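Local coordinates for xylosidase (Xanthomonas axonopodis pv. citri, PDB 6XN2), which binds xylotriose and, as a family 43 glycoside hydrolase, probably cleaves xylose-based oligosaccharides, at residues W112-M117 / K136-M141; I144-G149 / Q161-T166; Y182-G187 / P217-L222. One frame throughout, in Å; residues are numbered along the deposited sequence.

Contact 1 of 3, residues W112-M117 / K136-M141; sequences WAQRQM and KRADGM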
# COMPACT_ATOMS: atom_id res chain seq x y z
N TRP A 112 -17.58 13.61 1.99
CA TRP A 112 -16.46 14.54 2.08
C TRP A 112 -15.54 14.48 0.86
O TRP A 112 -14.73 15.38 0.65
CB TRP A 112 -15.65 14.29 3.36
CG TRP A 112 -14.96 12.96 3.42
CD1 TRP A 112 -15.43 11.81 3.99
CD2 TRP A 112 -13.66 12.64 2.89
NE1 TRP A 112 -14.51 10.79 3.84
CE2 TRP A 112 -13.42 11.28 3.17
CE3 TRP A 112 -12.69 13.37 2.20
CZ2 TRP A 112 -12.24 10.63 2.78
CZ3 TRP A 112 -11.52 12.73 1.82
CH2 TRP A 112 -11.31 11.38 2.11
N ALA A 113 -15.66 13.42 0.07
CA ALA A 113 -14.73 13.20 -1.04
C ALA A 113 -15.34 13.54 -2.39
O ALA A 113 -16.52 13.28 -2.62
CB ALA A 113 -14.25 11.76 -1.05
N GLN A 114 -14.54 14.11 -3.28
CA GLN A 114 -15.00 14.39 -4.63
C GLN A 114 -14.54 13.33 -5.63
O GLN A 114 -15.32 12.88 -6.48
CB GLN A 114 -14.52 15.77 -5.10
CG GLN A 114 -15.12 16.20 -6.43
CD GLN A 114 -14.24 17.16 -7.22
OE1 GLN A 114 -13.65 18.09 -6.66
NE2 GLN A 114 -14.14 16.94 -8.52
N ARG A 115 -13.28 12.92 -5.53
CA ARG A 115 -12.70 12.06 -6.55
C ARG A 115 -11.47 11.30 -6.07
O ARG A 115 -11.02 11.48 -4.93
CB ARG A 115 -12.34 12.90 -7.78
CG ARG A 115 -11.29 13.96 -7.48
CD ARG A 115 -11.17 14.98 -8.59
NE ARG A 115 -9.95 15.78 -8.43
CZ ARG A 115 -8.86 15.63 -9.17
NH1 ARG A 115 -8.83 14.72 -10.14
NH2 ARG A 115 -7.79 16.39 -8.95
N GLN A 116 -10.95 10.46 -6.96
CA GLN A 116 -9.70 9.74 -6.77
C GLN A 116 -9.69 8.87 -5.52
O GLN A 116 -9.04 9.17 -4.51
CB GLN A 116 -8.53 10.73 -6.76
CG GLN A 116 -8.35 11.40 -8.12
CD GLN A 116 -7.12 12.27 -8.19
OE1 GLN A 116 -6.94 13.18 -7.38
NE2 GLN A 116 -6.26 12.01 -9.17
N MET A 117 -10.42 7.77 -5.61
CA MET A 117 -10.43 6.74 -4.58
C MET A 117 -9.22 5.85 -4.78
O MET A 117 -9.24 4.93 -5.60
CB MET A 117 -11.73 5.95 -4.66
CG MET A 117 -12.98 6.81 -4.50
SD MET A 117 -13.36 7.06 -2.75
CE MET A 117 -14.42 5.65 -2.44
N LYS A 136 -9.74 12.47 -2.45
CA LYS A 136 -9.45 13.89 -2.57
C LYS A 136 -10.71 14.71 -2.33
O LYS A 136 -11.76 14.44 -2.92
CB LYS A 136 -8.87 14.17 -3.96
CG LYS A 136 -8.28 15.55 -4.12
CD LYS A 136 -7.51 15.67 -5.43
CE LYS A 136 -6.07 15.22 -5.27
NZ LYS A 136 -5.42 15.07 -6.61
N ARG A 137 -10.59 15.74 -1.51
CA ARG A 137 -11.69 16.64 -1.25
C ARG A 137 -11.90 17.54 -2.44
O ARG A 137 -11.05 17.67 -3.28
CB ARG A 137 -11.40 17.52 -0.05
CG ARG A 137 -11.12 16.81 1.23
CD ARG A 137 -11.03 17.70 2.45
NE ARG A 137 -10.27 18.90 2.23
CZ ARG A 137 -9.28 19.32 3.00
NH1 ARG A 137 -8.90 18.61 4.01
NH2 ARG A 137 -8.65 20.44 2.73
N ALA A 138 -13.04 18.21 -2.47
CA ALA A 138 -13.31 19.11 -3.58
C ALA A 138 -12.21 20.16 -3.74
O ALA A 138 -11.93 20.59 -4.86
CB ALA A 138 -14.65 19.79 -3.39
N ASP A 139 -11.57 20.55 -2.64
CA ASP A 139 -10.52 21.57 -2.70
C ASP A 139 -9.15 21.00 -3.06
O ASP A 139 -8.14 21.69 -2.94
CB ASP A 139 -10.43 22.34 -1.37
CG ASP A 139 -9.92 21.49 -0.20
OD1 ASP A 139 -9.57 20.30 -0.37
OD2 ASP A 139 -9.88 22.04 0.92
N GLY A 140 -9.12 19.75 -3.50
CA GLY A 140 -7.91 19.16 -4.03
C GLY A 140 -7.00 18.46 -3.04
O GLY A 140 -6.00 17.86 -3.43
N MET A 141 -7.31 18.51 -1.77
CA MET A 141 -6.50 17.88 -0.77
C MET A 141 -6.90 16.45 -0.46
O MET A 141 -8.04 16.18 -0.23
CB MET A 141 -6.56 18.66 0.53
CG MET A 141 -6.11 20.11 0.49
SD MET A 141 -4.41 20.31 0.02
CE MET A 141 -4.54 20.50 -1.70
O HOH W 1 -10.69 17.69 -6.41
O HOH W 2 -5.27 15.89 -9.72
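The backbones of Q114-R115 and K136 meet in a single antiparallel bridge distorted into a classic beta bulge: K136 O accepts from Q114 N at 2.8 Å and, weakly, from R115 N, while K136 N returns a bond to R115 O at 3.0 Å. Two residues of 112-117 thus face one residue at the end of strand 128-136, in a surface region of what is, by family, a five-bladed beta-propeller. Beyond the bulge the K136 side chain runs alongside those of R115 and Q116, pointing the same way as both. With CG anti to the backbone N (chi1 -168°) and a bend at chi3, K136 brings NZ to Q116 OE1, donating in the plane of the amide carbonyl at a modelled separation too short to be trusted in detail. The same OE1 lies 3.5 Å above the R115 guanidinium plane, over its centre, so its partial negative charge probably offsets the closeness of two cations, R115 NH2 and K136 NZ, 3.6 Å apart. A water accepts from that NH2 and, weakly, from NZ. Q116 NE2 bonds to the carbonyl of F81, a residue of the xylose pocket, which links this corner to the ligand site. A second water joins Q114 OE1, R115 NE and R137 O, meeting the R115 guanidinium at its edge. At the other end R137 CG touches the edge of the W112 ring, 3.9 Å from CE3, the two side chains crossing at about a right angle. R137 then grips D139 side-on within the type I turn R137-G140, with R137 NH2 at 2.7 Å from D139 OD2. M141 N donates to D139 OD1, closing an Asx turn, and comes from the opposite face of the carboxylate plane to R137 NE.

Contact 2 of 3, residues I144-G149 / Q161-T166; sequences IGVAVG and QPIAGT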
# COMPACT_ATOMS: atom_id res chain seq x y z
N ILE A 144 -7.72 10.70 4.44
CA ILE A 144 -8.03 9.30 4.57
C ILE A 144 -9.34 9.15 5.31
O ILE A 144 -9.51 9.68 6.40
CB ILE A 144 -6.90 8.56 5.31
CG1 ILE A 144 -5.66 8.56 4.43
CG2 ILE A 144 -7.33 7.13 5.64
CD1 ILE A 144 -4.44 8.08 5.12
N GLY A 145 -10.30 8.48 4.67
CA GLY A 145 -11.58 8.21 5.29
C GLY A 145 -11.69 6.74 5.66
O GLY A 145 -10.84 5.93 5.31
N VAL A 146 -12.75 6.39 6.38
CA VAL A 146 -12.99 4.99 6.69
C VAL A 146 -14.47 4.66 6.45
O VAL A 146 -15.34 5.54 6.52
CB VAL A 146 -12.55 4.65 8.16
CG1 VAL A 146 -13.42 5.38 9.17
CG2 VAL A 146 -12.56 3.14 8.41
N ALA A 147 -14.73 3.40 6.13
CA ALA A 147 -16.08 2.90 5.93
C ALA A 147 -16.28 1.61 6.72
O ALA A 147 -15.35 0.81 6.85
CB ALA A 147 -16.35 2.68 4.45
N VAL A 148 -17.47 1.41 7.27
CA VAL A 148 -17.70 0.30 8.18
C VAL A 148 -18.70 -0.72 7.62
O VAL A 148 -19.69 -0.35 6.99
CB VAL A 148 -18.20 0.82 9.55
CG1 VAL A 148 -18.09 -0.27 10.61
CG2 VAL A 148 -17.40 2.05 9.97
N GLY A 149 -18.43 -1.97 7.87
CA GLY A 149 -19.26 -3.07 7.47
C GLY A 149 -19.30 -4.16 8.50
O GLY A 149 -18.54 -4.18 9.41
N GLN A 161 -17.28 12.26 7.31
CA GLN A 161 -16.05 13.06 7.31
C GLN A 161 -14.83 12.14 7.30
O GLN A 161 -14.93 10.98 7.69
CB GLN A 161 -16.01 13.98 8.53
CG GLN A 161 -16.99 15.13 8.46
CD GLN A 161 -17.34 15.68 9.84
OE1 GLN A 161 -16.54 15.62 10.78
NE2 GLN A 161 -18.55 16.21 9.95
N PRO A 162 -13.68 12.66 6.90
CA PRO A 162 -12.48 11.85 6.92
C PRO A 162 -11.89 11.71 8.31
O PRO A 162 -12.29 12.37 9.22
CB PRO A 162 -11.53 12.63 6.02
CG PRO A 162 -11.95 14.01 6.15
CD PRO A 162 -13.44 13.96 6.30
N ILE A 163 -10.92 10.84 8.47
CA ILE A 163 -10.33 10.66 9.76
C ILE A 163 -9.54 11.89 10.17
O ILE A 163 -8.69 12.33 9.45
CB ILE A 163 -9.44 9.44 9.80
CG1 ILE A 163 -10.27 8.21 9.48
CG2 ILE A 163 -8.79 9.31 11.15
CD1 ILE A 163 -9.49 6.97 9.19
N ALA A 164 -9.83 12.45 11.32
CA ALA A 164 -9.11 13.61 11.75
C ALA A 164 -7.68 13.27 12.01
O ALA A 164 -7.41 12.30 12.61
CB ALA A 164 -9.74 14.21 12.98
N GLY A 165 -6.78 14.11 11.56
CA GLY A 165 -5.39 13.90 11.76
C GLY A 165 -4.76 13.21 10.57
O GLY A 165 -3.59 12.97 10.57
N THR A 166 -5.57 12.89 9.58
CA THR A 166 -5.07 12.27 8.41
C THR A 166 -5.00 13.26 7.29
O THR A 166 -5.62 14.25 7.28
CB THR A 166 -5.83 11.03 7.96
OG1 THR A 166 -7.11 11.39 7.49
CG2 THR A 166 -5.94 10.07 9.08
O HOH W 3 -13.59 8.62 7.89
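I144 and I163 cross at a slant, I144 CG2 lying 4.2 Å from I163 CD1. I144 O accepts from I163 N at 2.8 Å, in the carbonyl plane, and also lies against I163 CB and CG1. The far end of I163 also reaches V146, whose CB is 4.0 Å from I163 CD1, so one methyl touches the side chains on either side of G145 in the strand. T166 points toward the strand and packs its hydroxyl against I144 CB. Its OG1 lies between the backbone N and the carbonyl carbon (chi1 69°), a setting that lets it work both ways: T166 OG1 accepts from I144 N at 3.2 Å and donates to I163 O at 2.7 Å. That carbonyl also takes T166 N, closing the type II turn I163-T166, so the hydroxyl adds a second tie between turn and strand. A water accepts from V146 N and donates to Q161 O. In the propeller expected for this family, strand 142-149 is an inner strand of a four-stranded antiparallel blade between 128-136 and the short edge strand 157-158; the turn follows that edge strand, with I163 on Y132, and leads to strand 172-175, while I144 and T166 touch F185 and L183 of strand 181-185 in the next sheet.

Contact 3 of 3, residues Y182-G187 / P217-L222; sequences YLYFGG and PRVARL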
# COMPACT_ATOMS: atom_id res chain seq x y z
N TYR A 182 -2.50 -0.07 14.20
CA TYR A 182 -1.75 1.11 13.85
C TYR A 182 -1.99 1.51 12.42
O TYR A 182 -1.99 0.70 11.56
CB TYR A 182 -0.25 0.90 14.04
CG TYR A 182 0.20 0.60 15.43
CD1 TYR A 182 0.23 -0.66 15.91
CD2 TYR A 182 0.61 1.59 16.26
CE1 TYR A 182 0.63 -0.94 17.18
CE2 TYR A 182 1.02 1.33 17.53
CZ TYR A 182 1.02 0.07 17.99
OH TYR A 182 1.44 -0.20 19.25
N LEU A 183 -2.22 2.78 12.20
CA LEU A 183 -2.42 3.28 10.85
C LEU A 183 -1.13 3.91 10.33
O LEU A 183 -0.52 4.75 11.00
CB LEU A 183 -3.56 4.30 10.81
CG LEU A 183 -3.75 5.04 9.47
CD1 LEU A 183 -4.19 4.09 8.35
CD2 LEU A 183 -4.71 6.20 9.63
N TYR A 184 -0.71 3.47 9.15
CA TYR A 184 0.43 4.05 8.45
C TYR A 184 -0.07 4.75 7.21
O TYR A 184 -0.97 4.24 6.55
CB TYR A 184 1.46 2.99 8.07
CG TYR A 184 2.06 2.26 9.24
CD1 TYR A 184 1.40 1.17 9.82
CD2 TYR A 184 3.29 2.65 9.77
CE1 TYR A 184 1.95 0.50 10.91
CE2 TYR A 184 3.84 1.97 10.86
CZ TYR A 184 3.17 0.90 11.42
OH TYR A 184 3.72 0.23 12.49
N PHE A 185 0.49 5.91 6.89
CA PHE A 185 0.11 6.57 5.65
C PHE A 185 1.17 7.51 5.10
O PHE A 185 2.15 7.84 5.78
CB PHE A 185 -1.23 7.32 5.84
CG PHE A 185 -1.23 8.38 6.92
CD1 PHE A 185 -1.48 8.04 8.25
CD2 PHE A 185 -1.04 9.72 6.61
CE1 PHE A 185 -1.51 9.01 9.24
CE2 PHE A 185 -1.07 10.70 7.60
CZ PHE A 185 -1.31 10.34 8.92
N GLY A 186 0.97 7.92 3.85
CA GLY A 186 1.87 8.86 3.22
C GLY A 186 2.26 8.51 1.80
O GLY A 186 2.40 7.35 1.42
N GLY A 187 2.44 9.55 1.00
CA GLY A 187 2.97 9.41 -0.34
C GLY A 187 3.41 10.79 -0.77
O GLY A 187 2.66 11.74 -0.58
N PRO A 217 6.94 7.83 6.19
CA PRO A 217 5.49 7.69 6.34
C PRO A 217 5.05 8.15 7.73
O PRO A 217 5.89 8.36 8.60
CB PRO A 217 5.26 6.19 6.15
CG PRO A 217 6.56 5.56 6.58
CD PRO A 217 7.64 6.53 6.17
N ARG A 218 3.77 8.25 7.95
CA ARG A 218 3.25 8.61 9.23
C ARG A 218 2.69 7.38 9.94
O ARG A 218 2.29 6.46 9.28
CB ARG A 218 2.17 9.63 9.05
CG ARG A 218 2.58 10.80 8.22
CD ARG A 218 3.75 11.54 8.82
NE ARG A 218 3.44 12.12 10.10
CZ ARG A 218 4.19 13.00 10.72
NH1 ARG A 218 5.30 13.39 10.17
NH2 ARG A 218 3.84 13.50 11.86
N VAL A 219 2.68 7.38 11.25
CA VAL A 219 2.13 6.27 11.98
C VAL A 219 1.32 6.78 13.16
O VAL A 219 1.70 7.70 13.79
CB VAL A 219 3.19 5.28 12.45
CG1 VAL A 219 4.19 5.94 13.34
CG2 VAL A 219 2.58 4.06 13.11
N ALA A 220 0.17 6.19 13.40
CA ALA A 220 -0.64 6.56 14.53
C ALA A 220 -1.44 5.38 15.00
O ALA A 220 -2.08 4.74 14.25
CB ALA A 220 -1.55 7.68 14.17
N ARG A 221 -1.41 5.14 16.29
CA ARG A 221 -2.22 4.08 16.84
C ARG A 221 -3.68 4.46 16.68
O ARG A 221 -4.06 5.57 16.83
CB ARG A 221 -1.91 3.81 18.33
CG ARG A 221 -2.64 2.63 18.89
CD ARG A 221 -2.34 2.32 20.32
NE ARG A 221 -2.85 3.31 21.24
CZ ARG A 221 -4.10 3.33 21.71
NH1 ARG A 221 -4.99 2.43 21.31
NH2 ARG A 221 -4.47 4.27 22.55
N LEU A 222 -4.48 3.48 16.35
CA LEU A 222 -5.86 3.71 16.19
C LEU A 222 -6.61 3.55 17.50
O LEU A 222 -6.28 2.76 18.31
CB LEU A 222 -6.43 2.71 15.19
CG LEU A 222 -6.12 2.95 13.72
CD1 LEU A 222 -6.53 1.78 12.88
CD2 LEU A 222 -6.76 4.19 13.21
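Strands 182-185 and 218-221 are neighbours in an antiparallel run of four strands, consistent with one blade of the family's five-bladed beta-propeller; their axes approach to 4.5 Å with N-to-C directions 163° apart. Two hydrogen-bonded pairs fix the register. L183 N reaches A220 O at 2.8 Å, with A220 N returning to L183 O. In the second pair R218 N donates to F185 O at 2.7 Å. The return bond there runs from F185 N to R218 O. Between them, in the non-hydrogen-bonded pair Y184-V219, the CA-H of each strand approaches a carbonyl of the other: Y184 CA lies 3.2 Å from R218 O, and V219 CA is as close to L183 O. On the face carrying Y184 and V219 the two side chains lie side by side. V219 CG2 makes a CH-pi contact over the tyrosine ring, 3.7 Å from its centroid and displaced toward the rim, nearest CE2. On the same face, Y182 CD2 and CE2 meet R221 CA and CB obliquely. On the face of F185 and R218 a second CH-pi contact forms, with an arginine as the C-H partner. F185 has CG between its backbone N and carbonyl carbon (chi1 59°), which turns the ring across the neighbouring strand and under R218 CB, 3.6 Å from the ring centroid and 14° off the normal. The arginine then bends at chi2 and chi3, carrying the guanidinium off the F185 ring to where NE bonds to S233 OG. Further along, L222 CD2 meets L183 CB at 4.0 Å. The two strands are flanked by 172-175, with V173 touching L183 and L222, and by 234-239, where V236 packs on V219; P259 and V261 of strand 257-264 cover Y184, whose hydroxyl bonds to P288 O.

How the contacts relate
Contact 1 is a surface join of loops, whereas contacts 2 and 3 are buried. Contacts 1 and 2 involve the same four-stranded sheet: K136 ends one of its strands and I144 lies on the next. Contact 3 joins two strands of the following sheet. The W112 ring passes from contact 1 into contact 2, its CG lying 3.4 Å from P162 CD, and I144 CD1 of contact 2 packs 3.4 Å from F185 CB of contact 3. Contacts 1 and 3 do not touch. The chemistry follows the burial: charges, amides and waters dominate contact 1, a threonine hydroxyl and branched aliphatic chains contact 2, and paired backbones with ring faces contact 3.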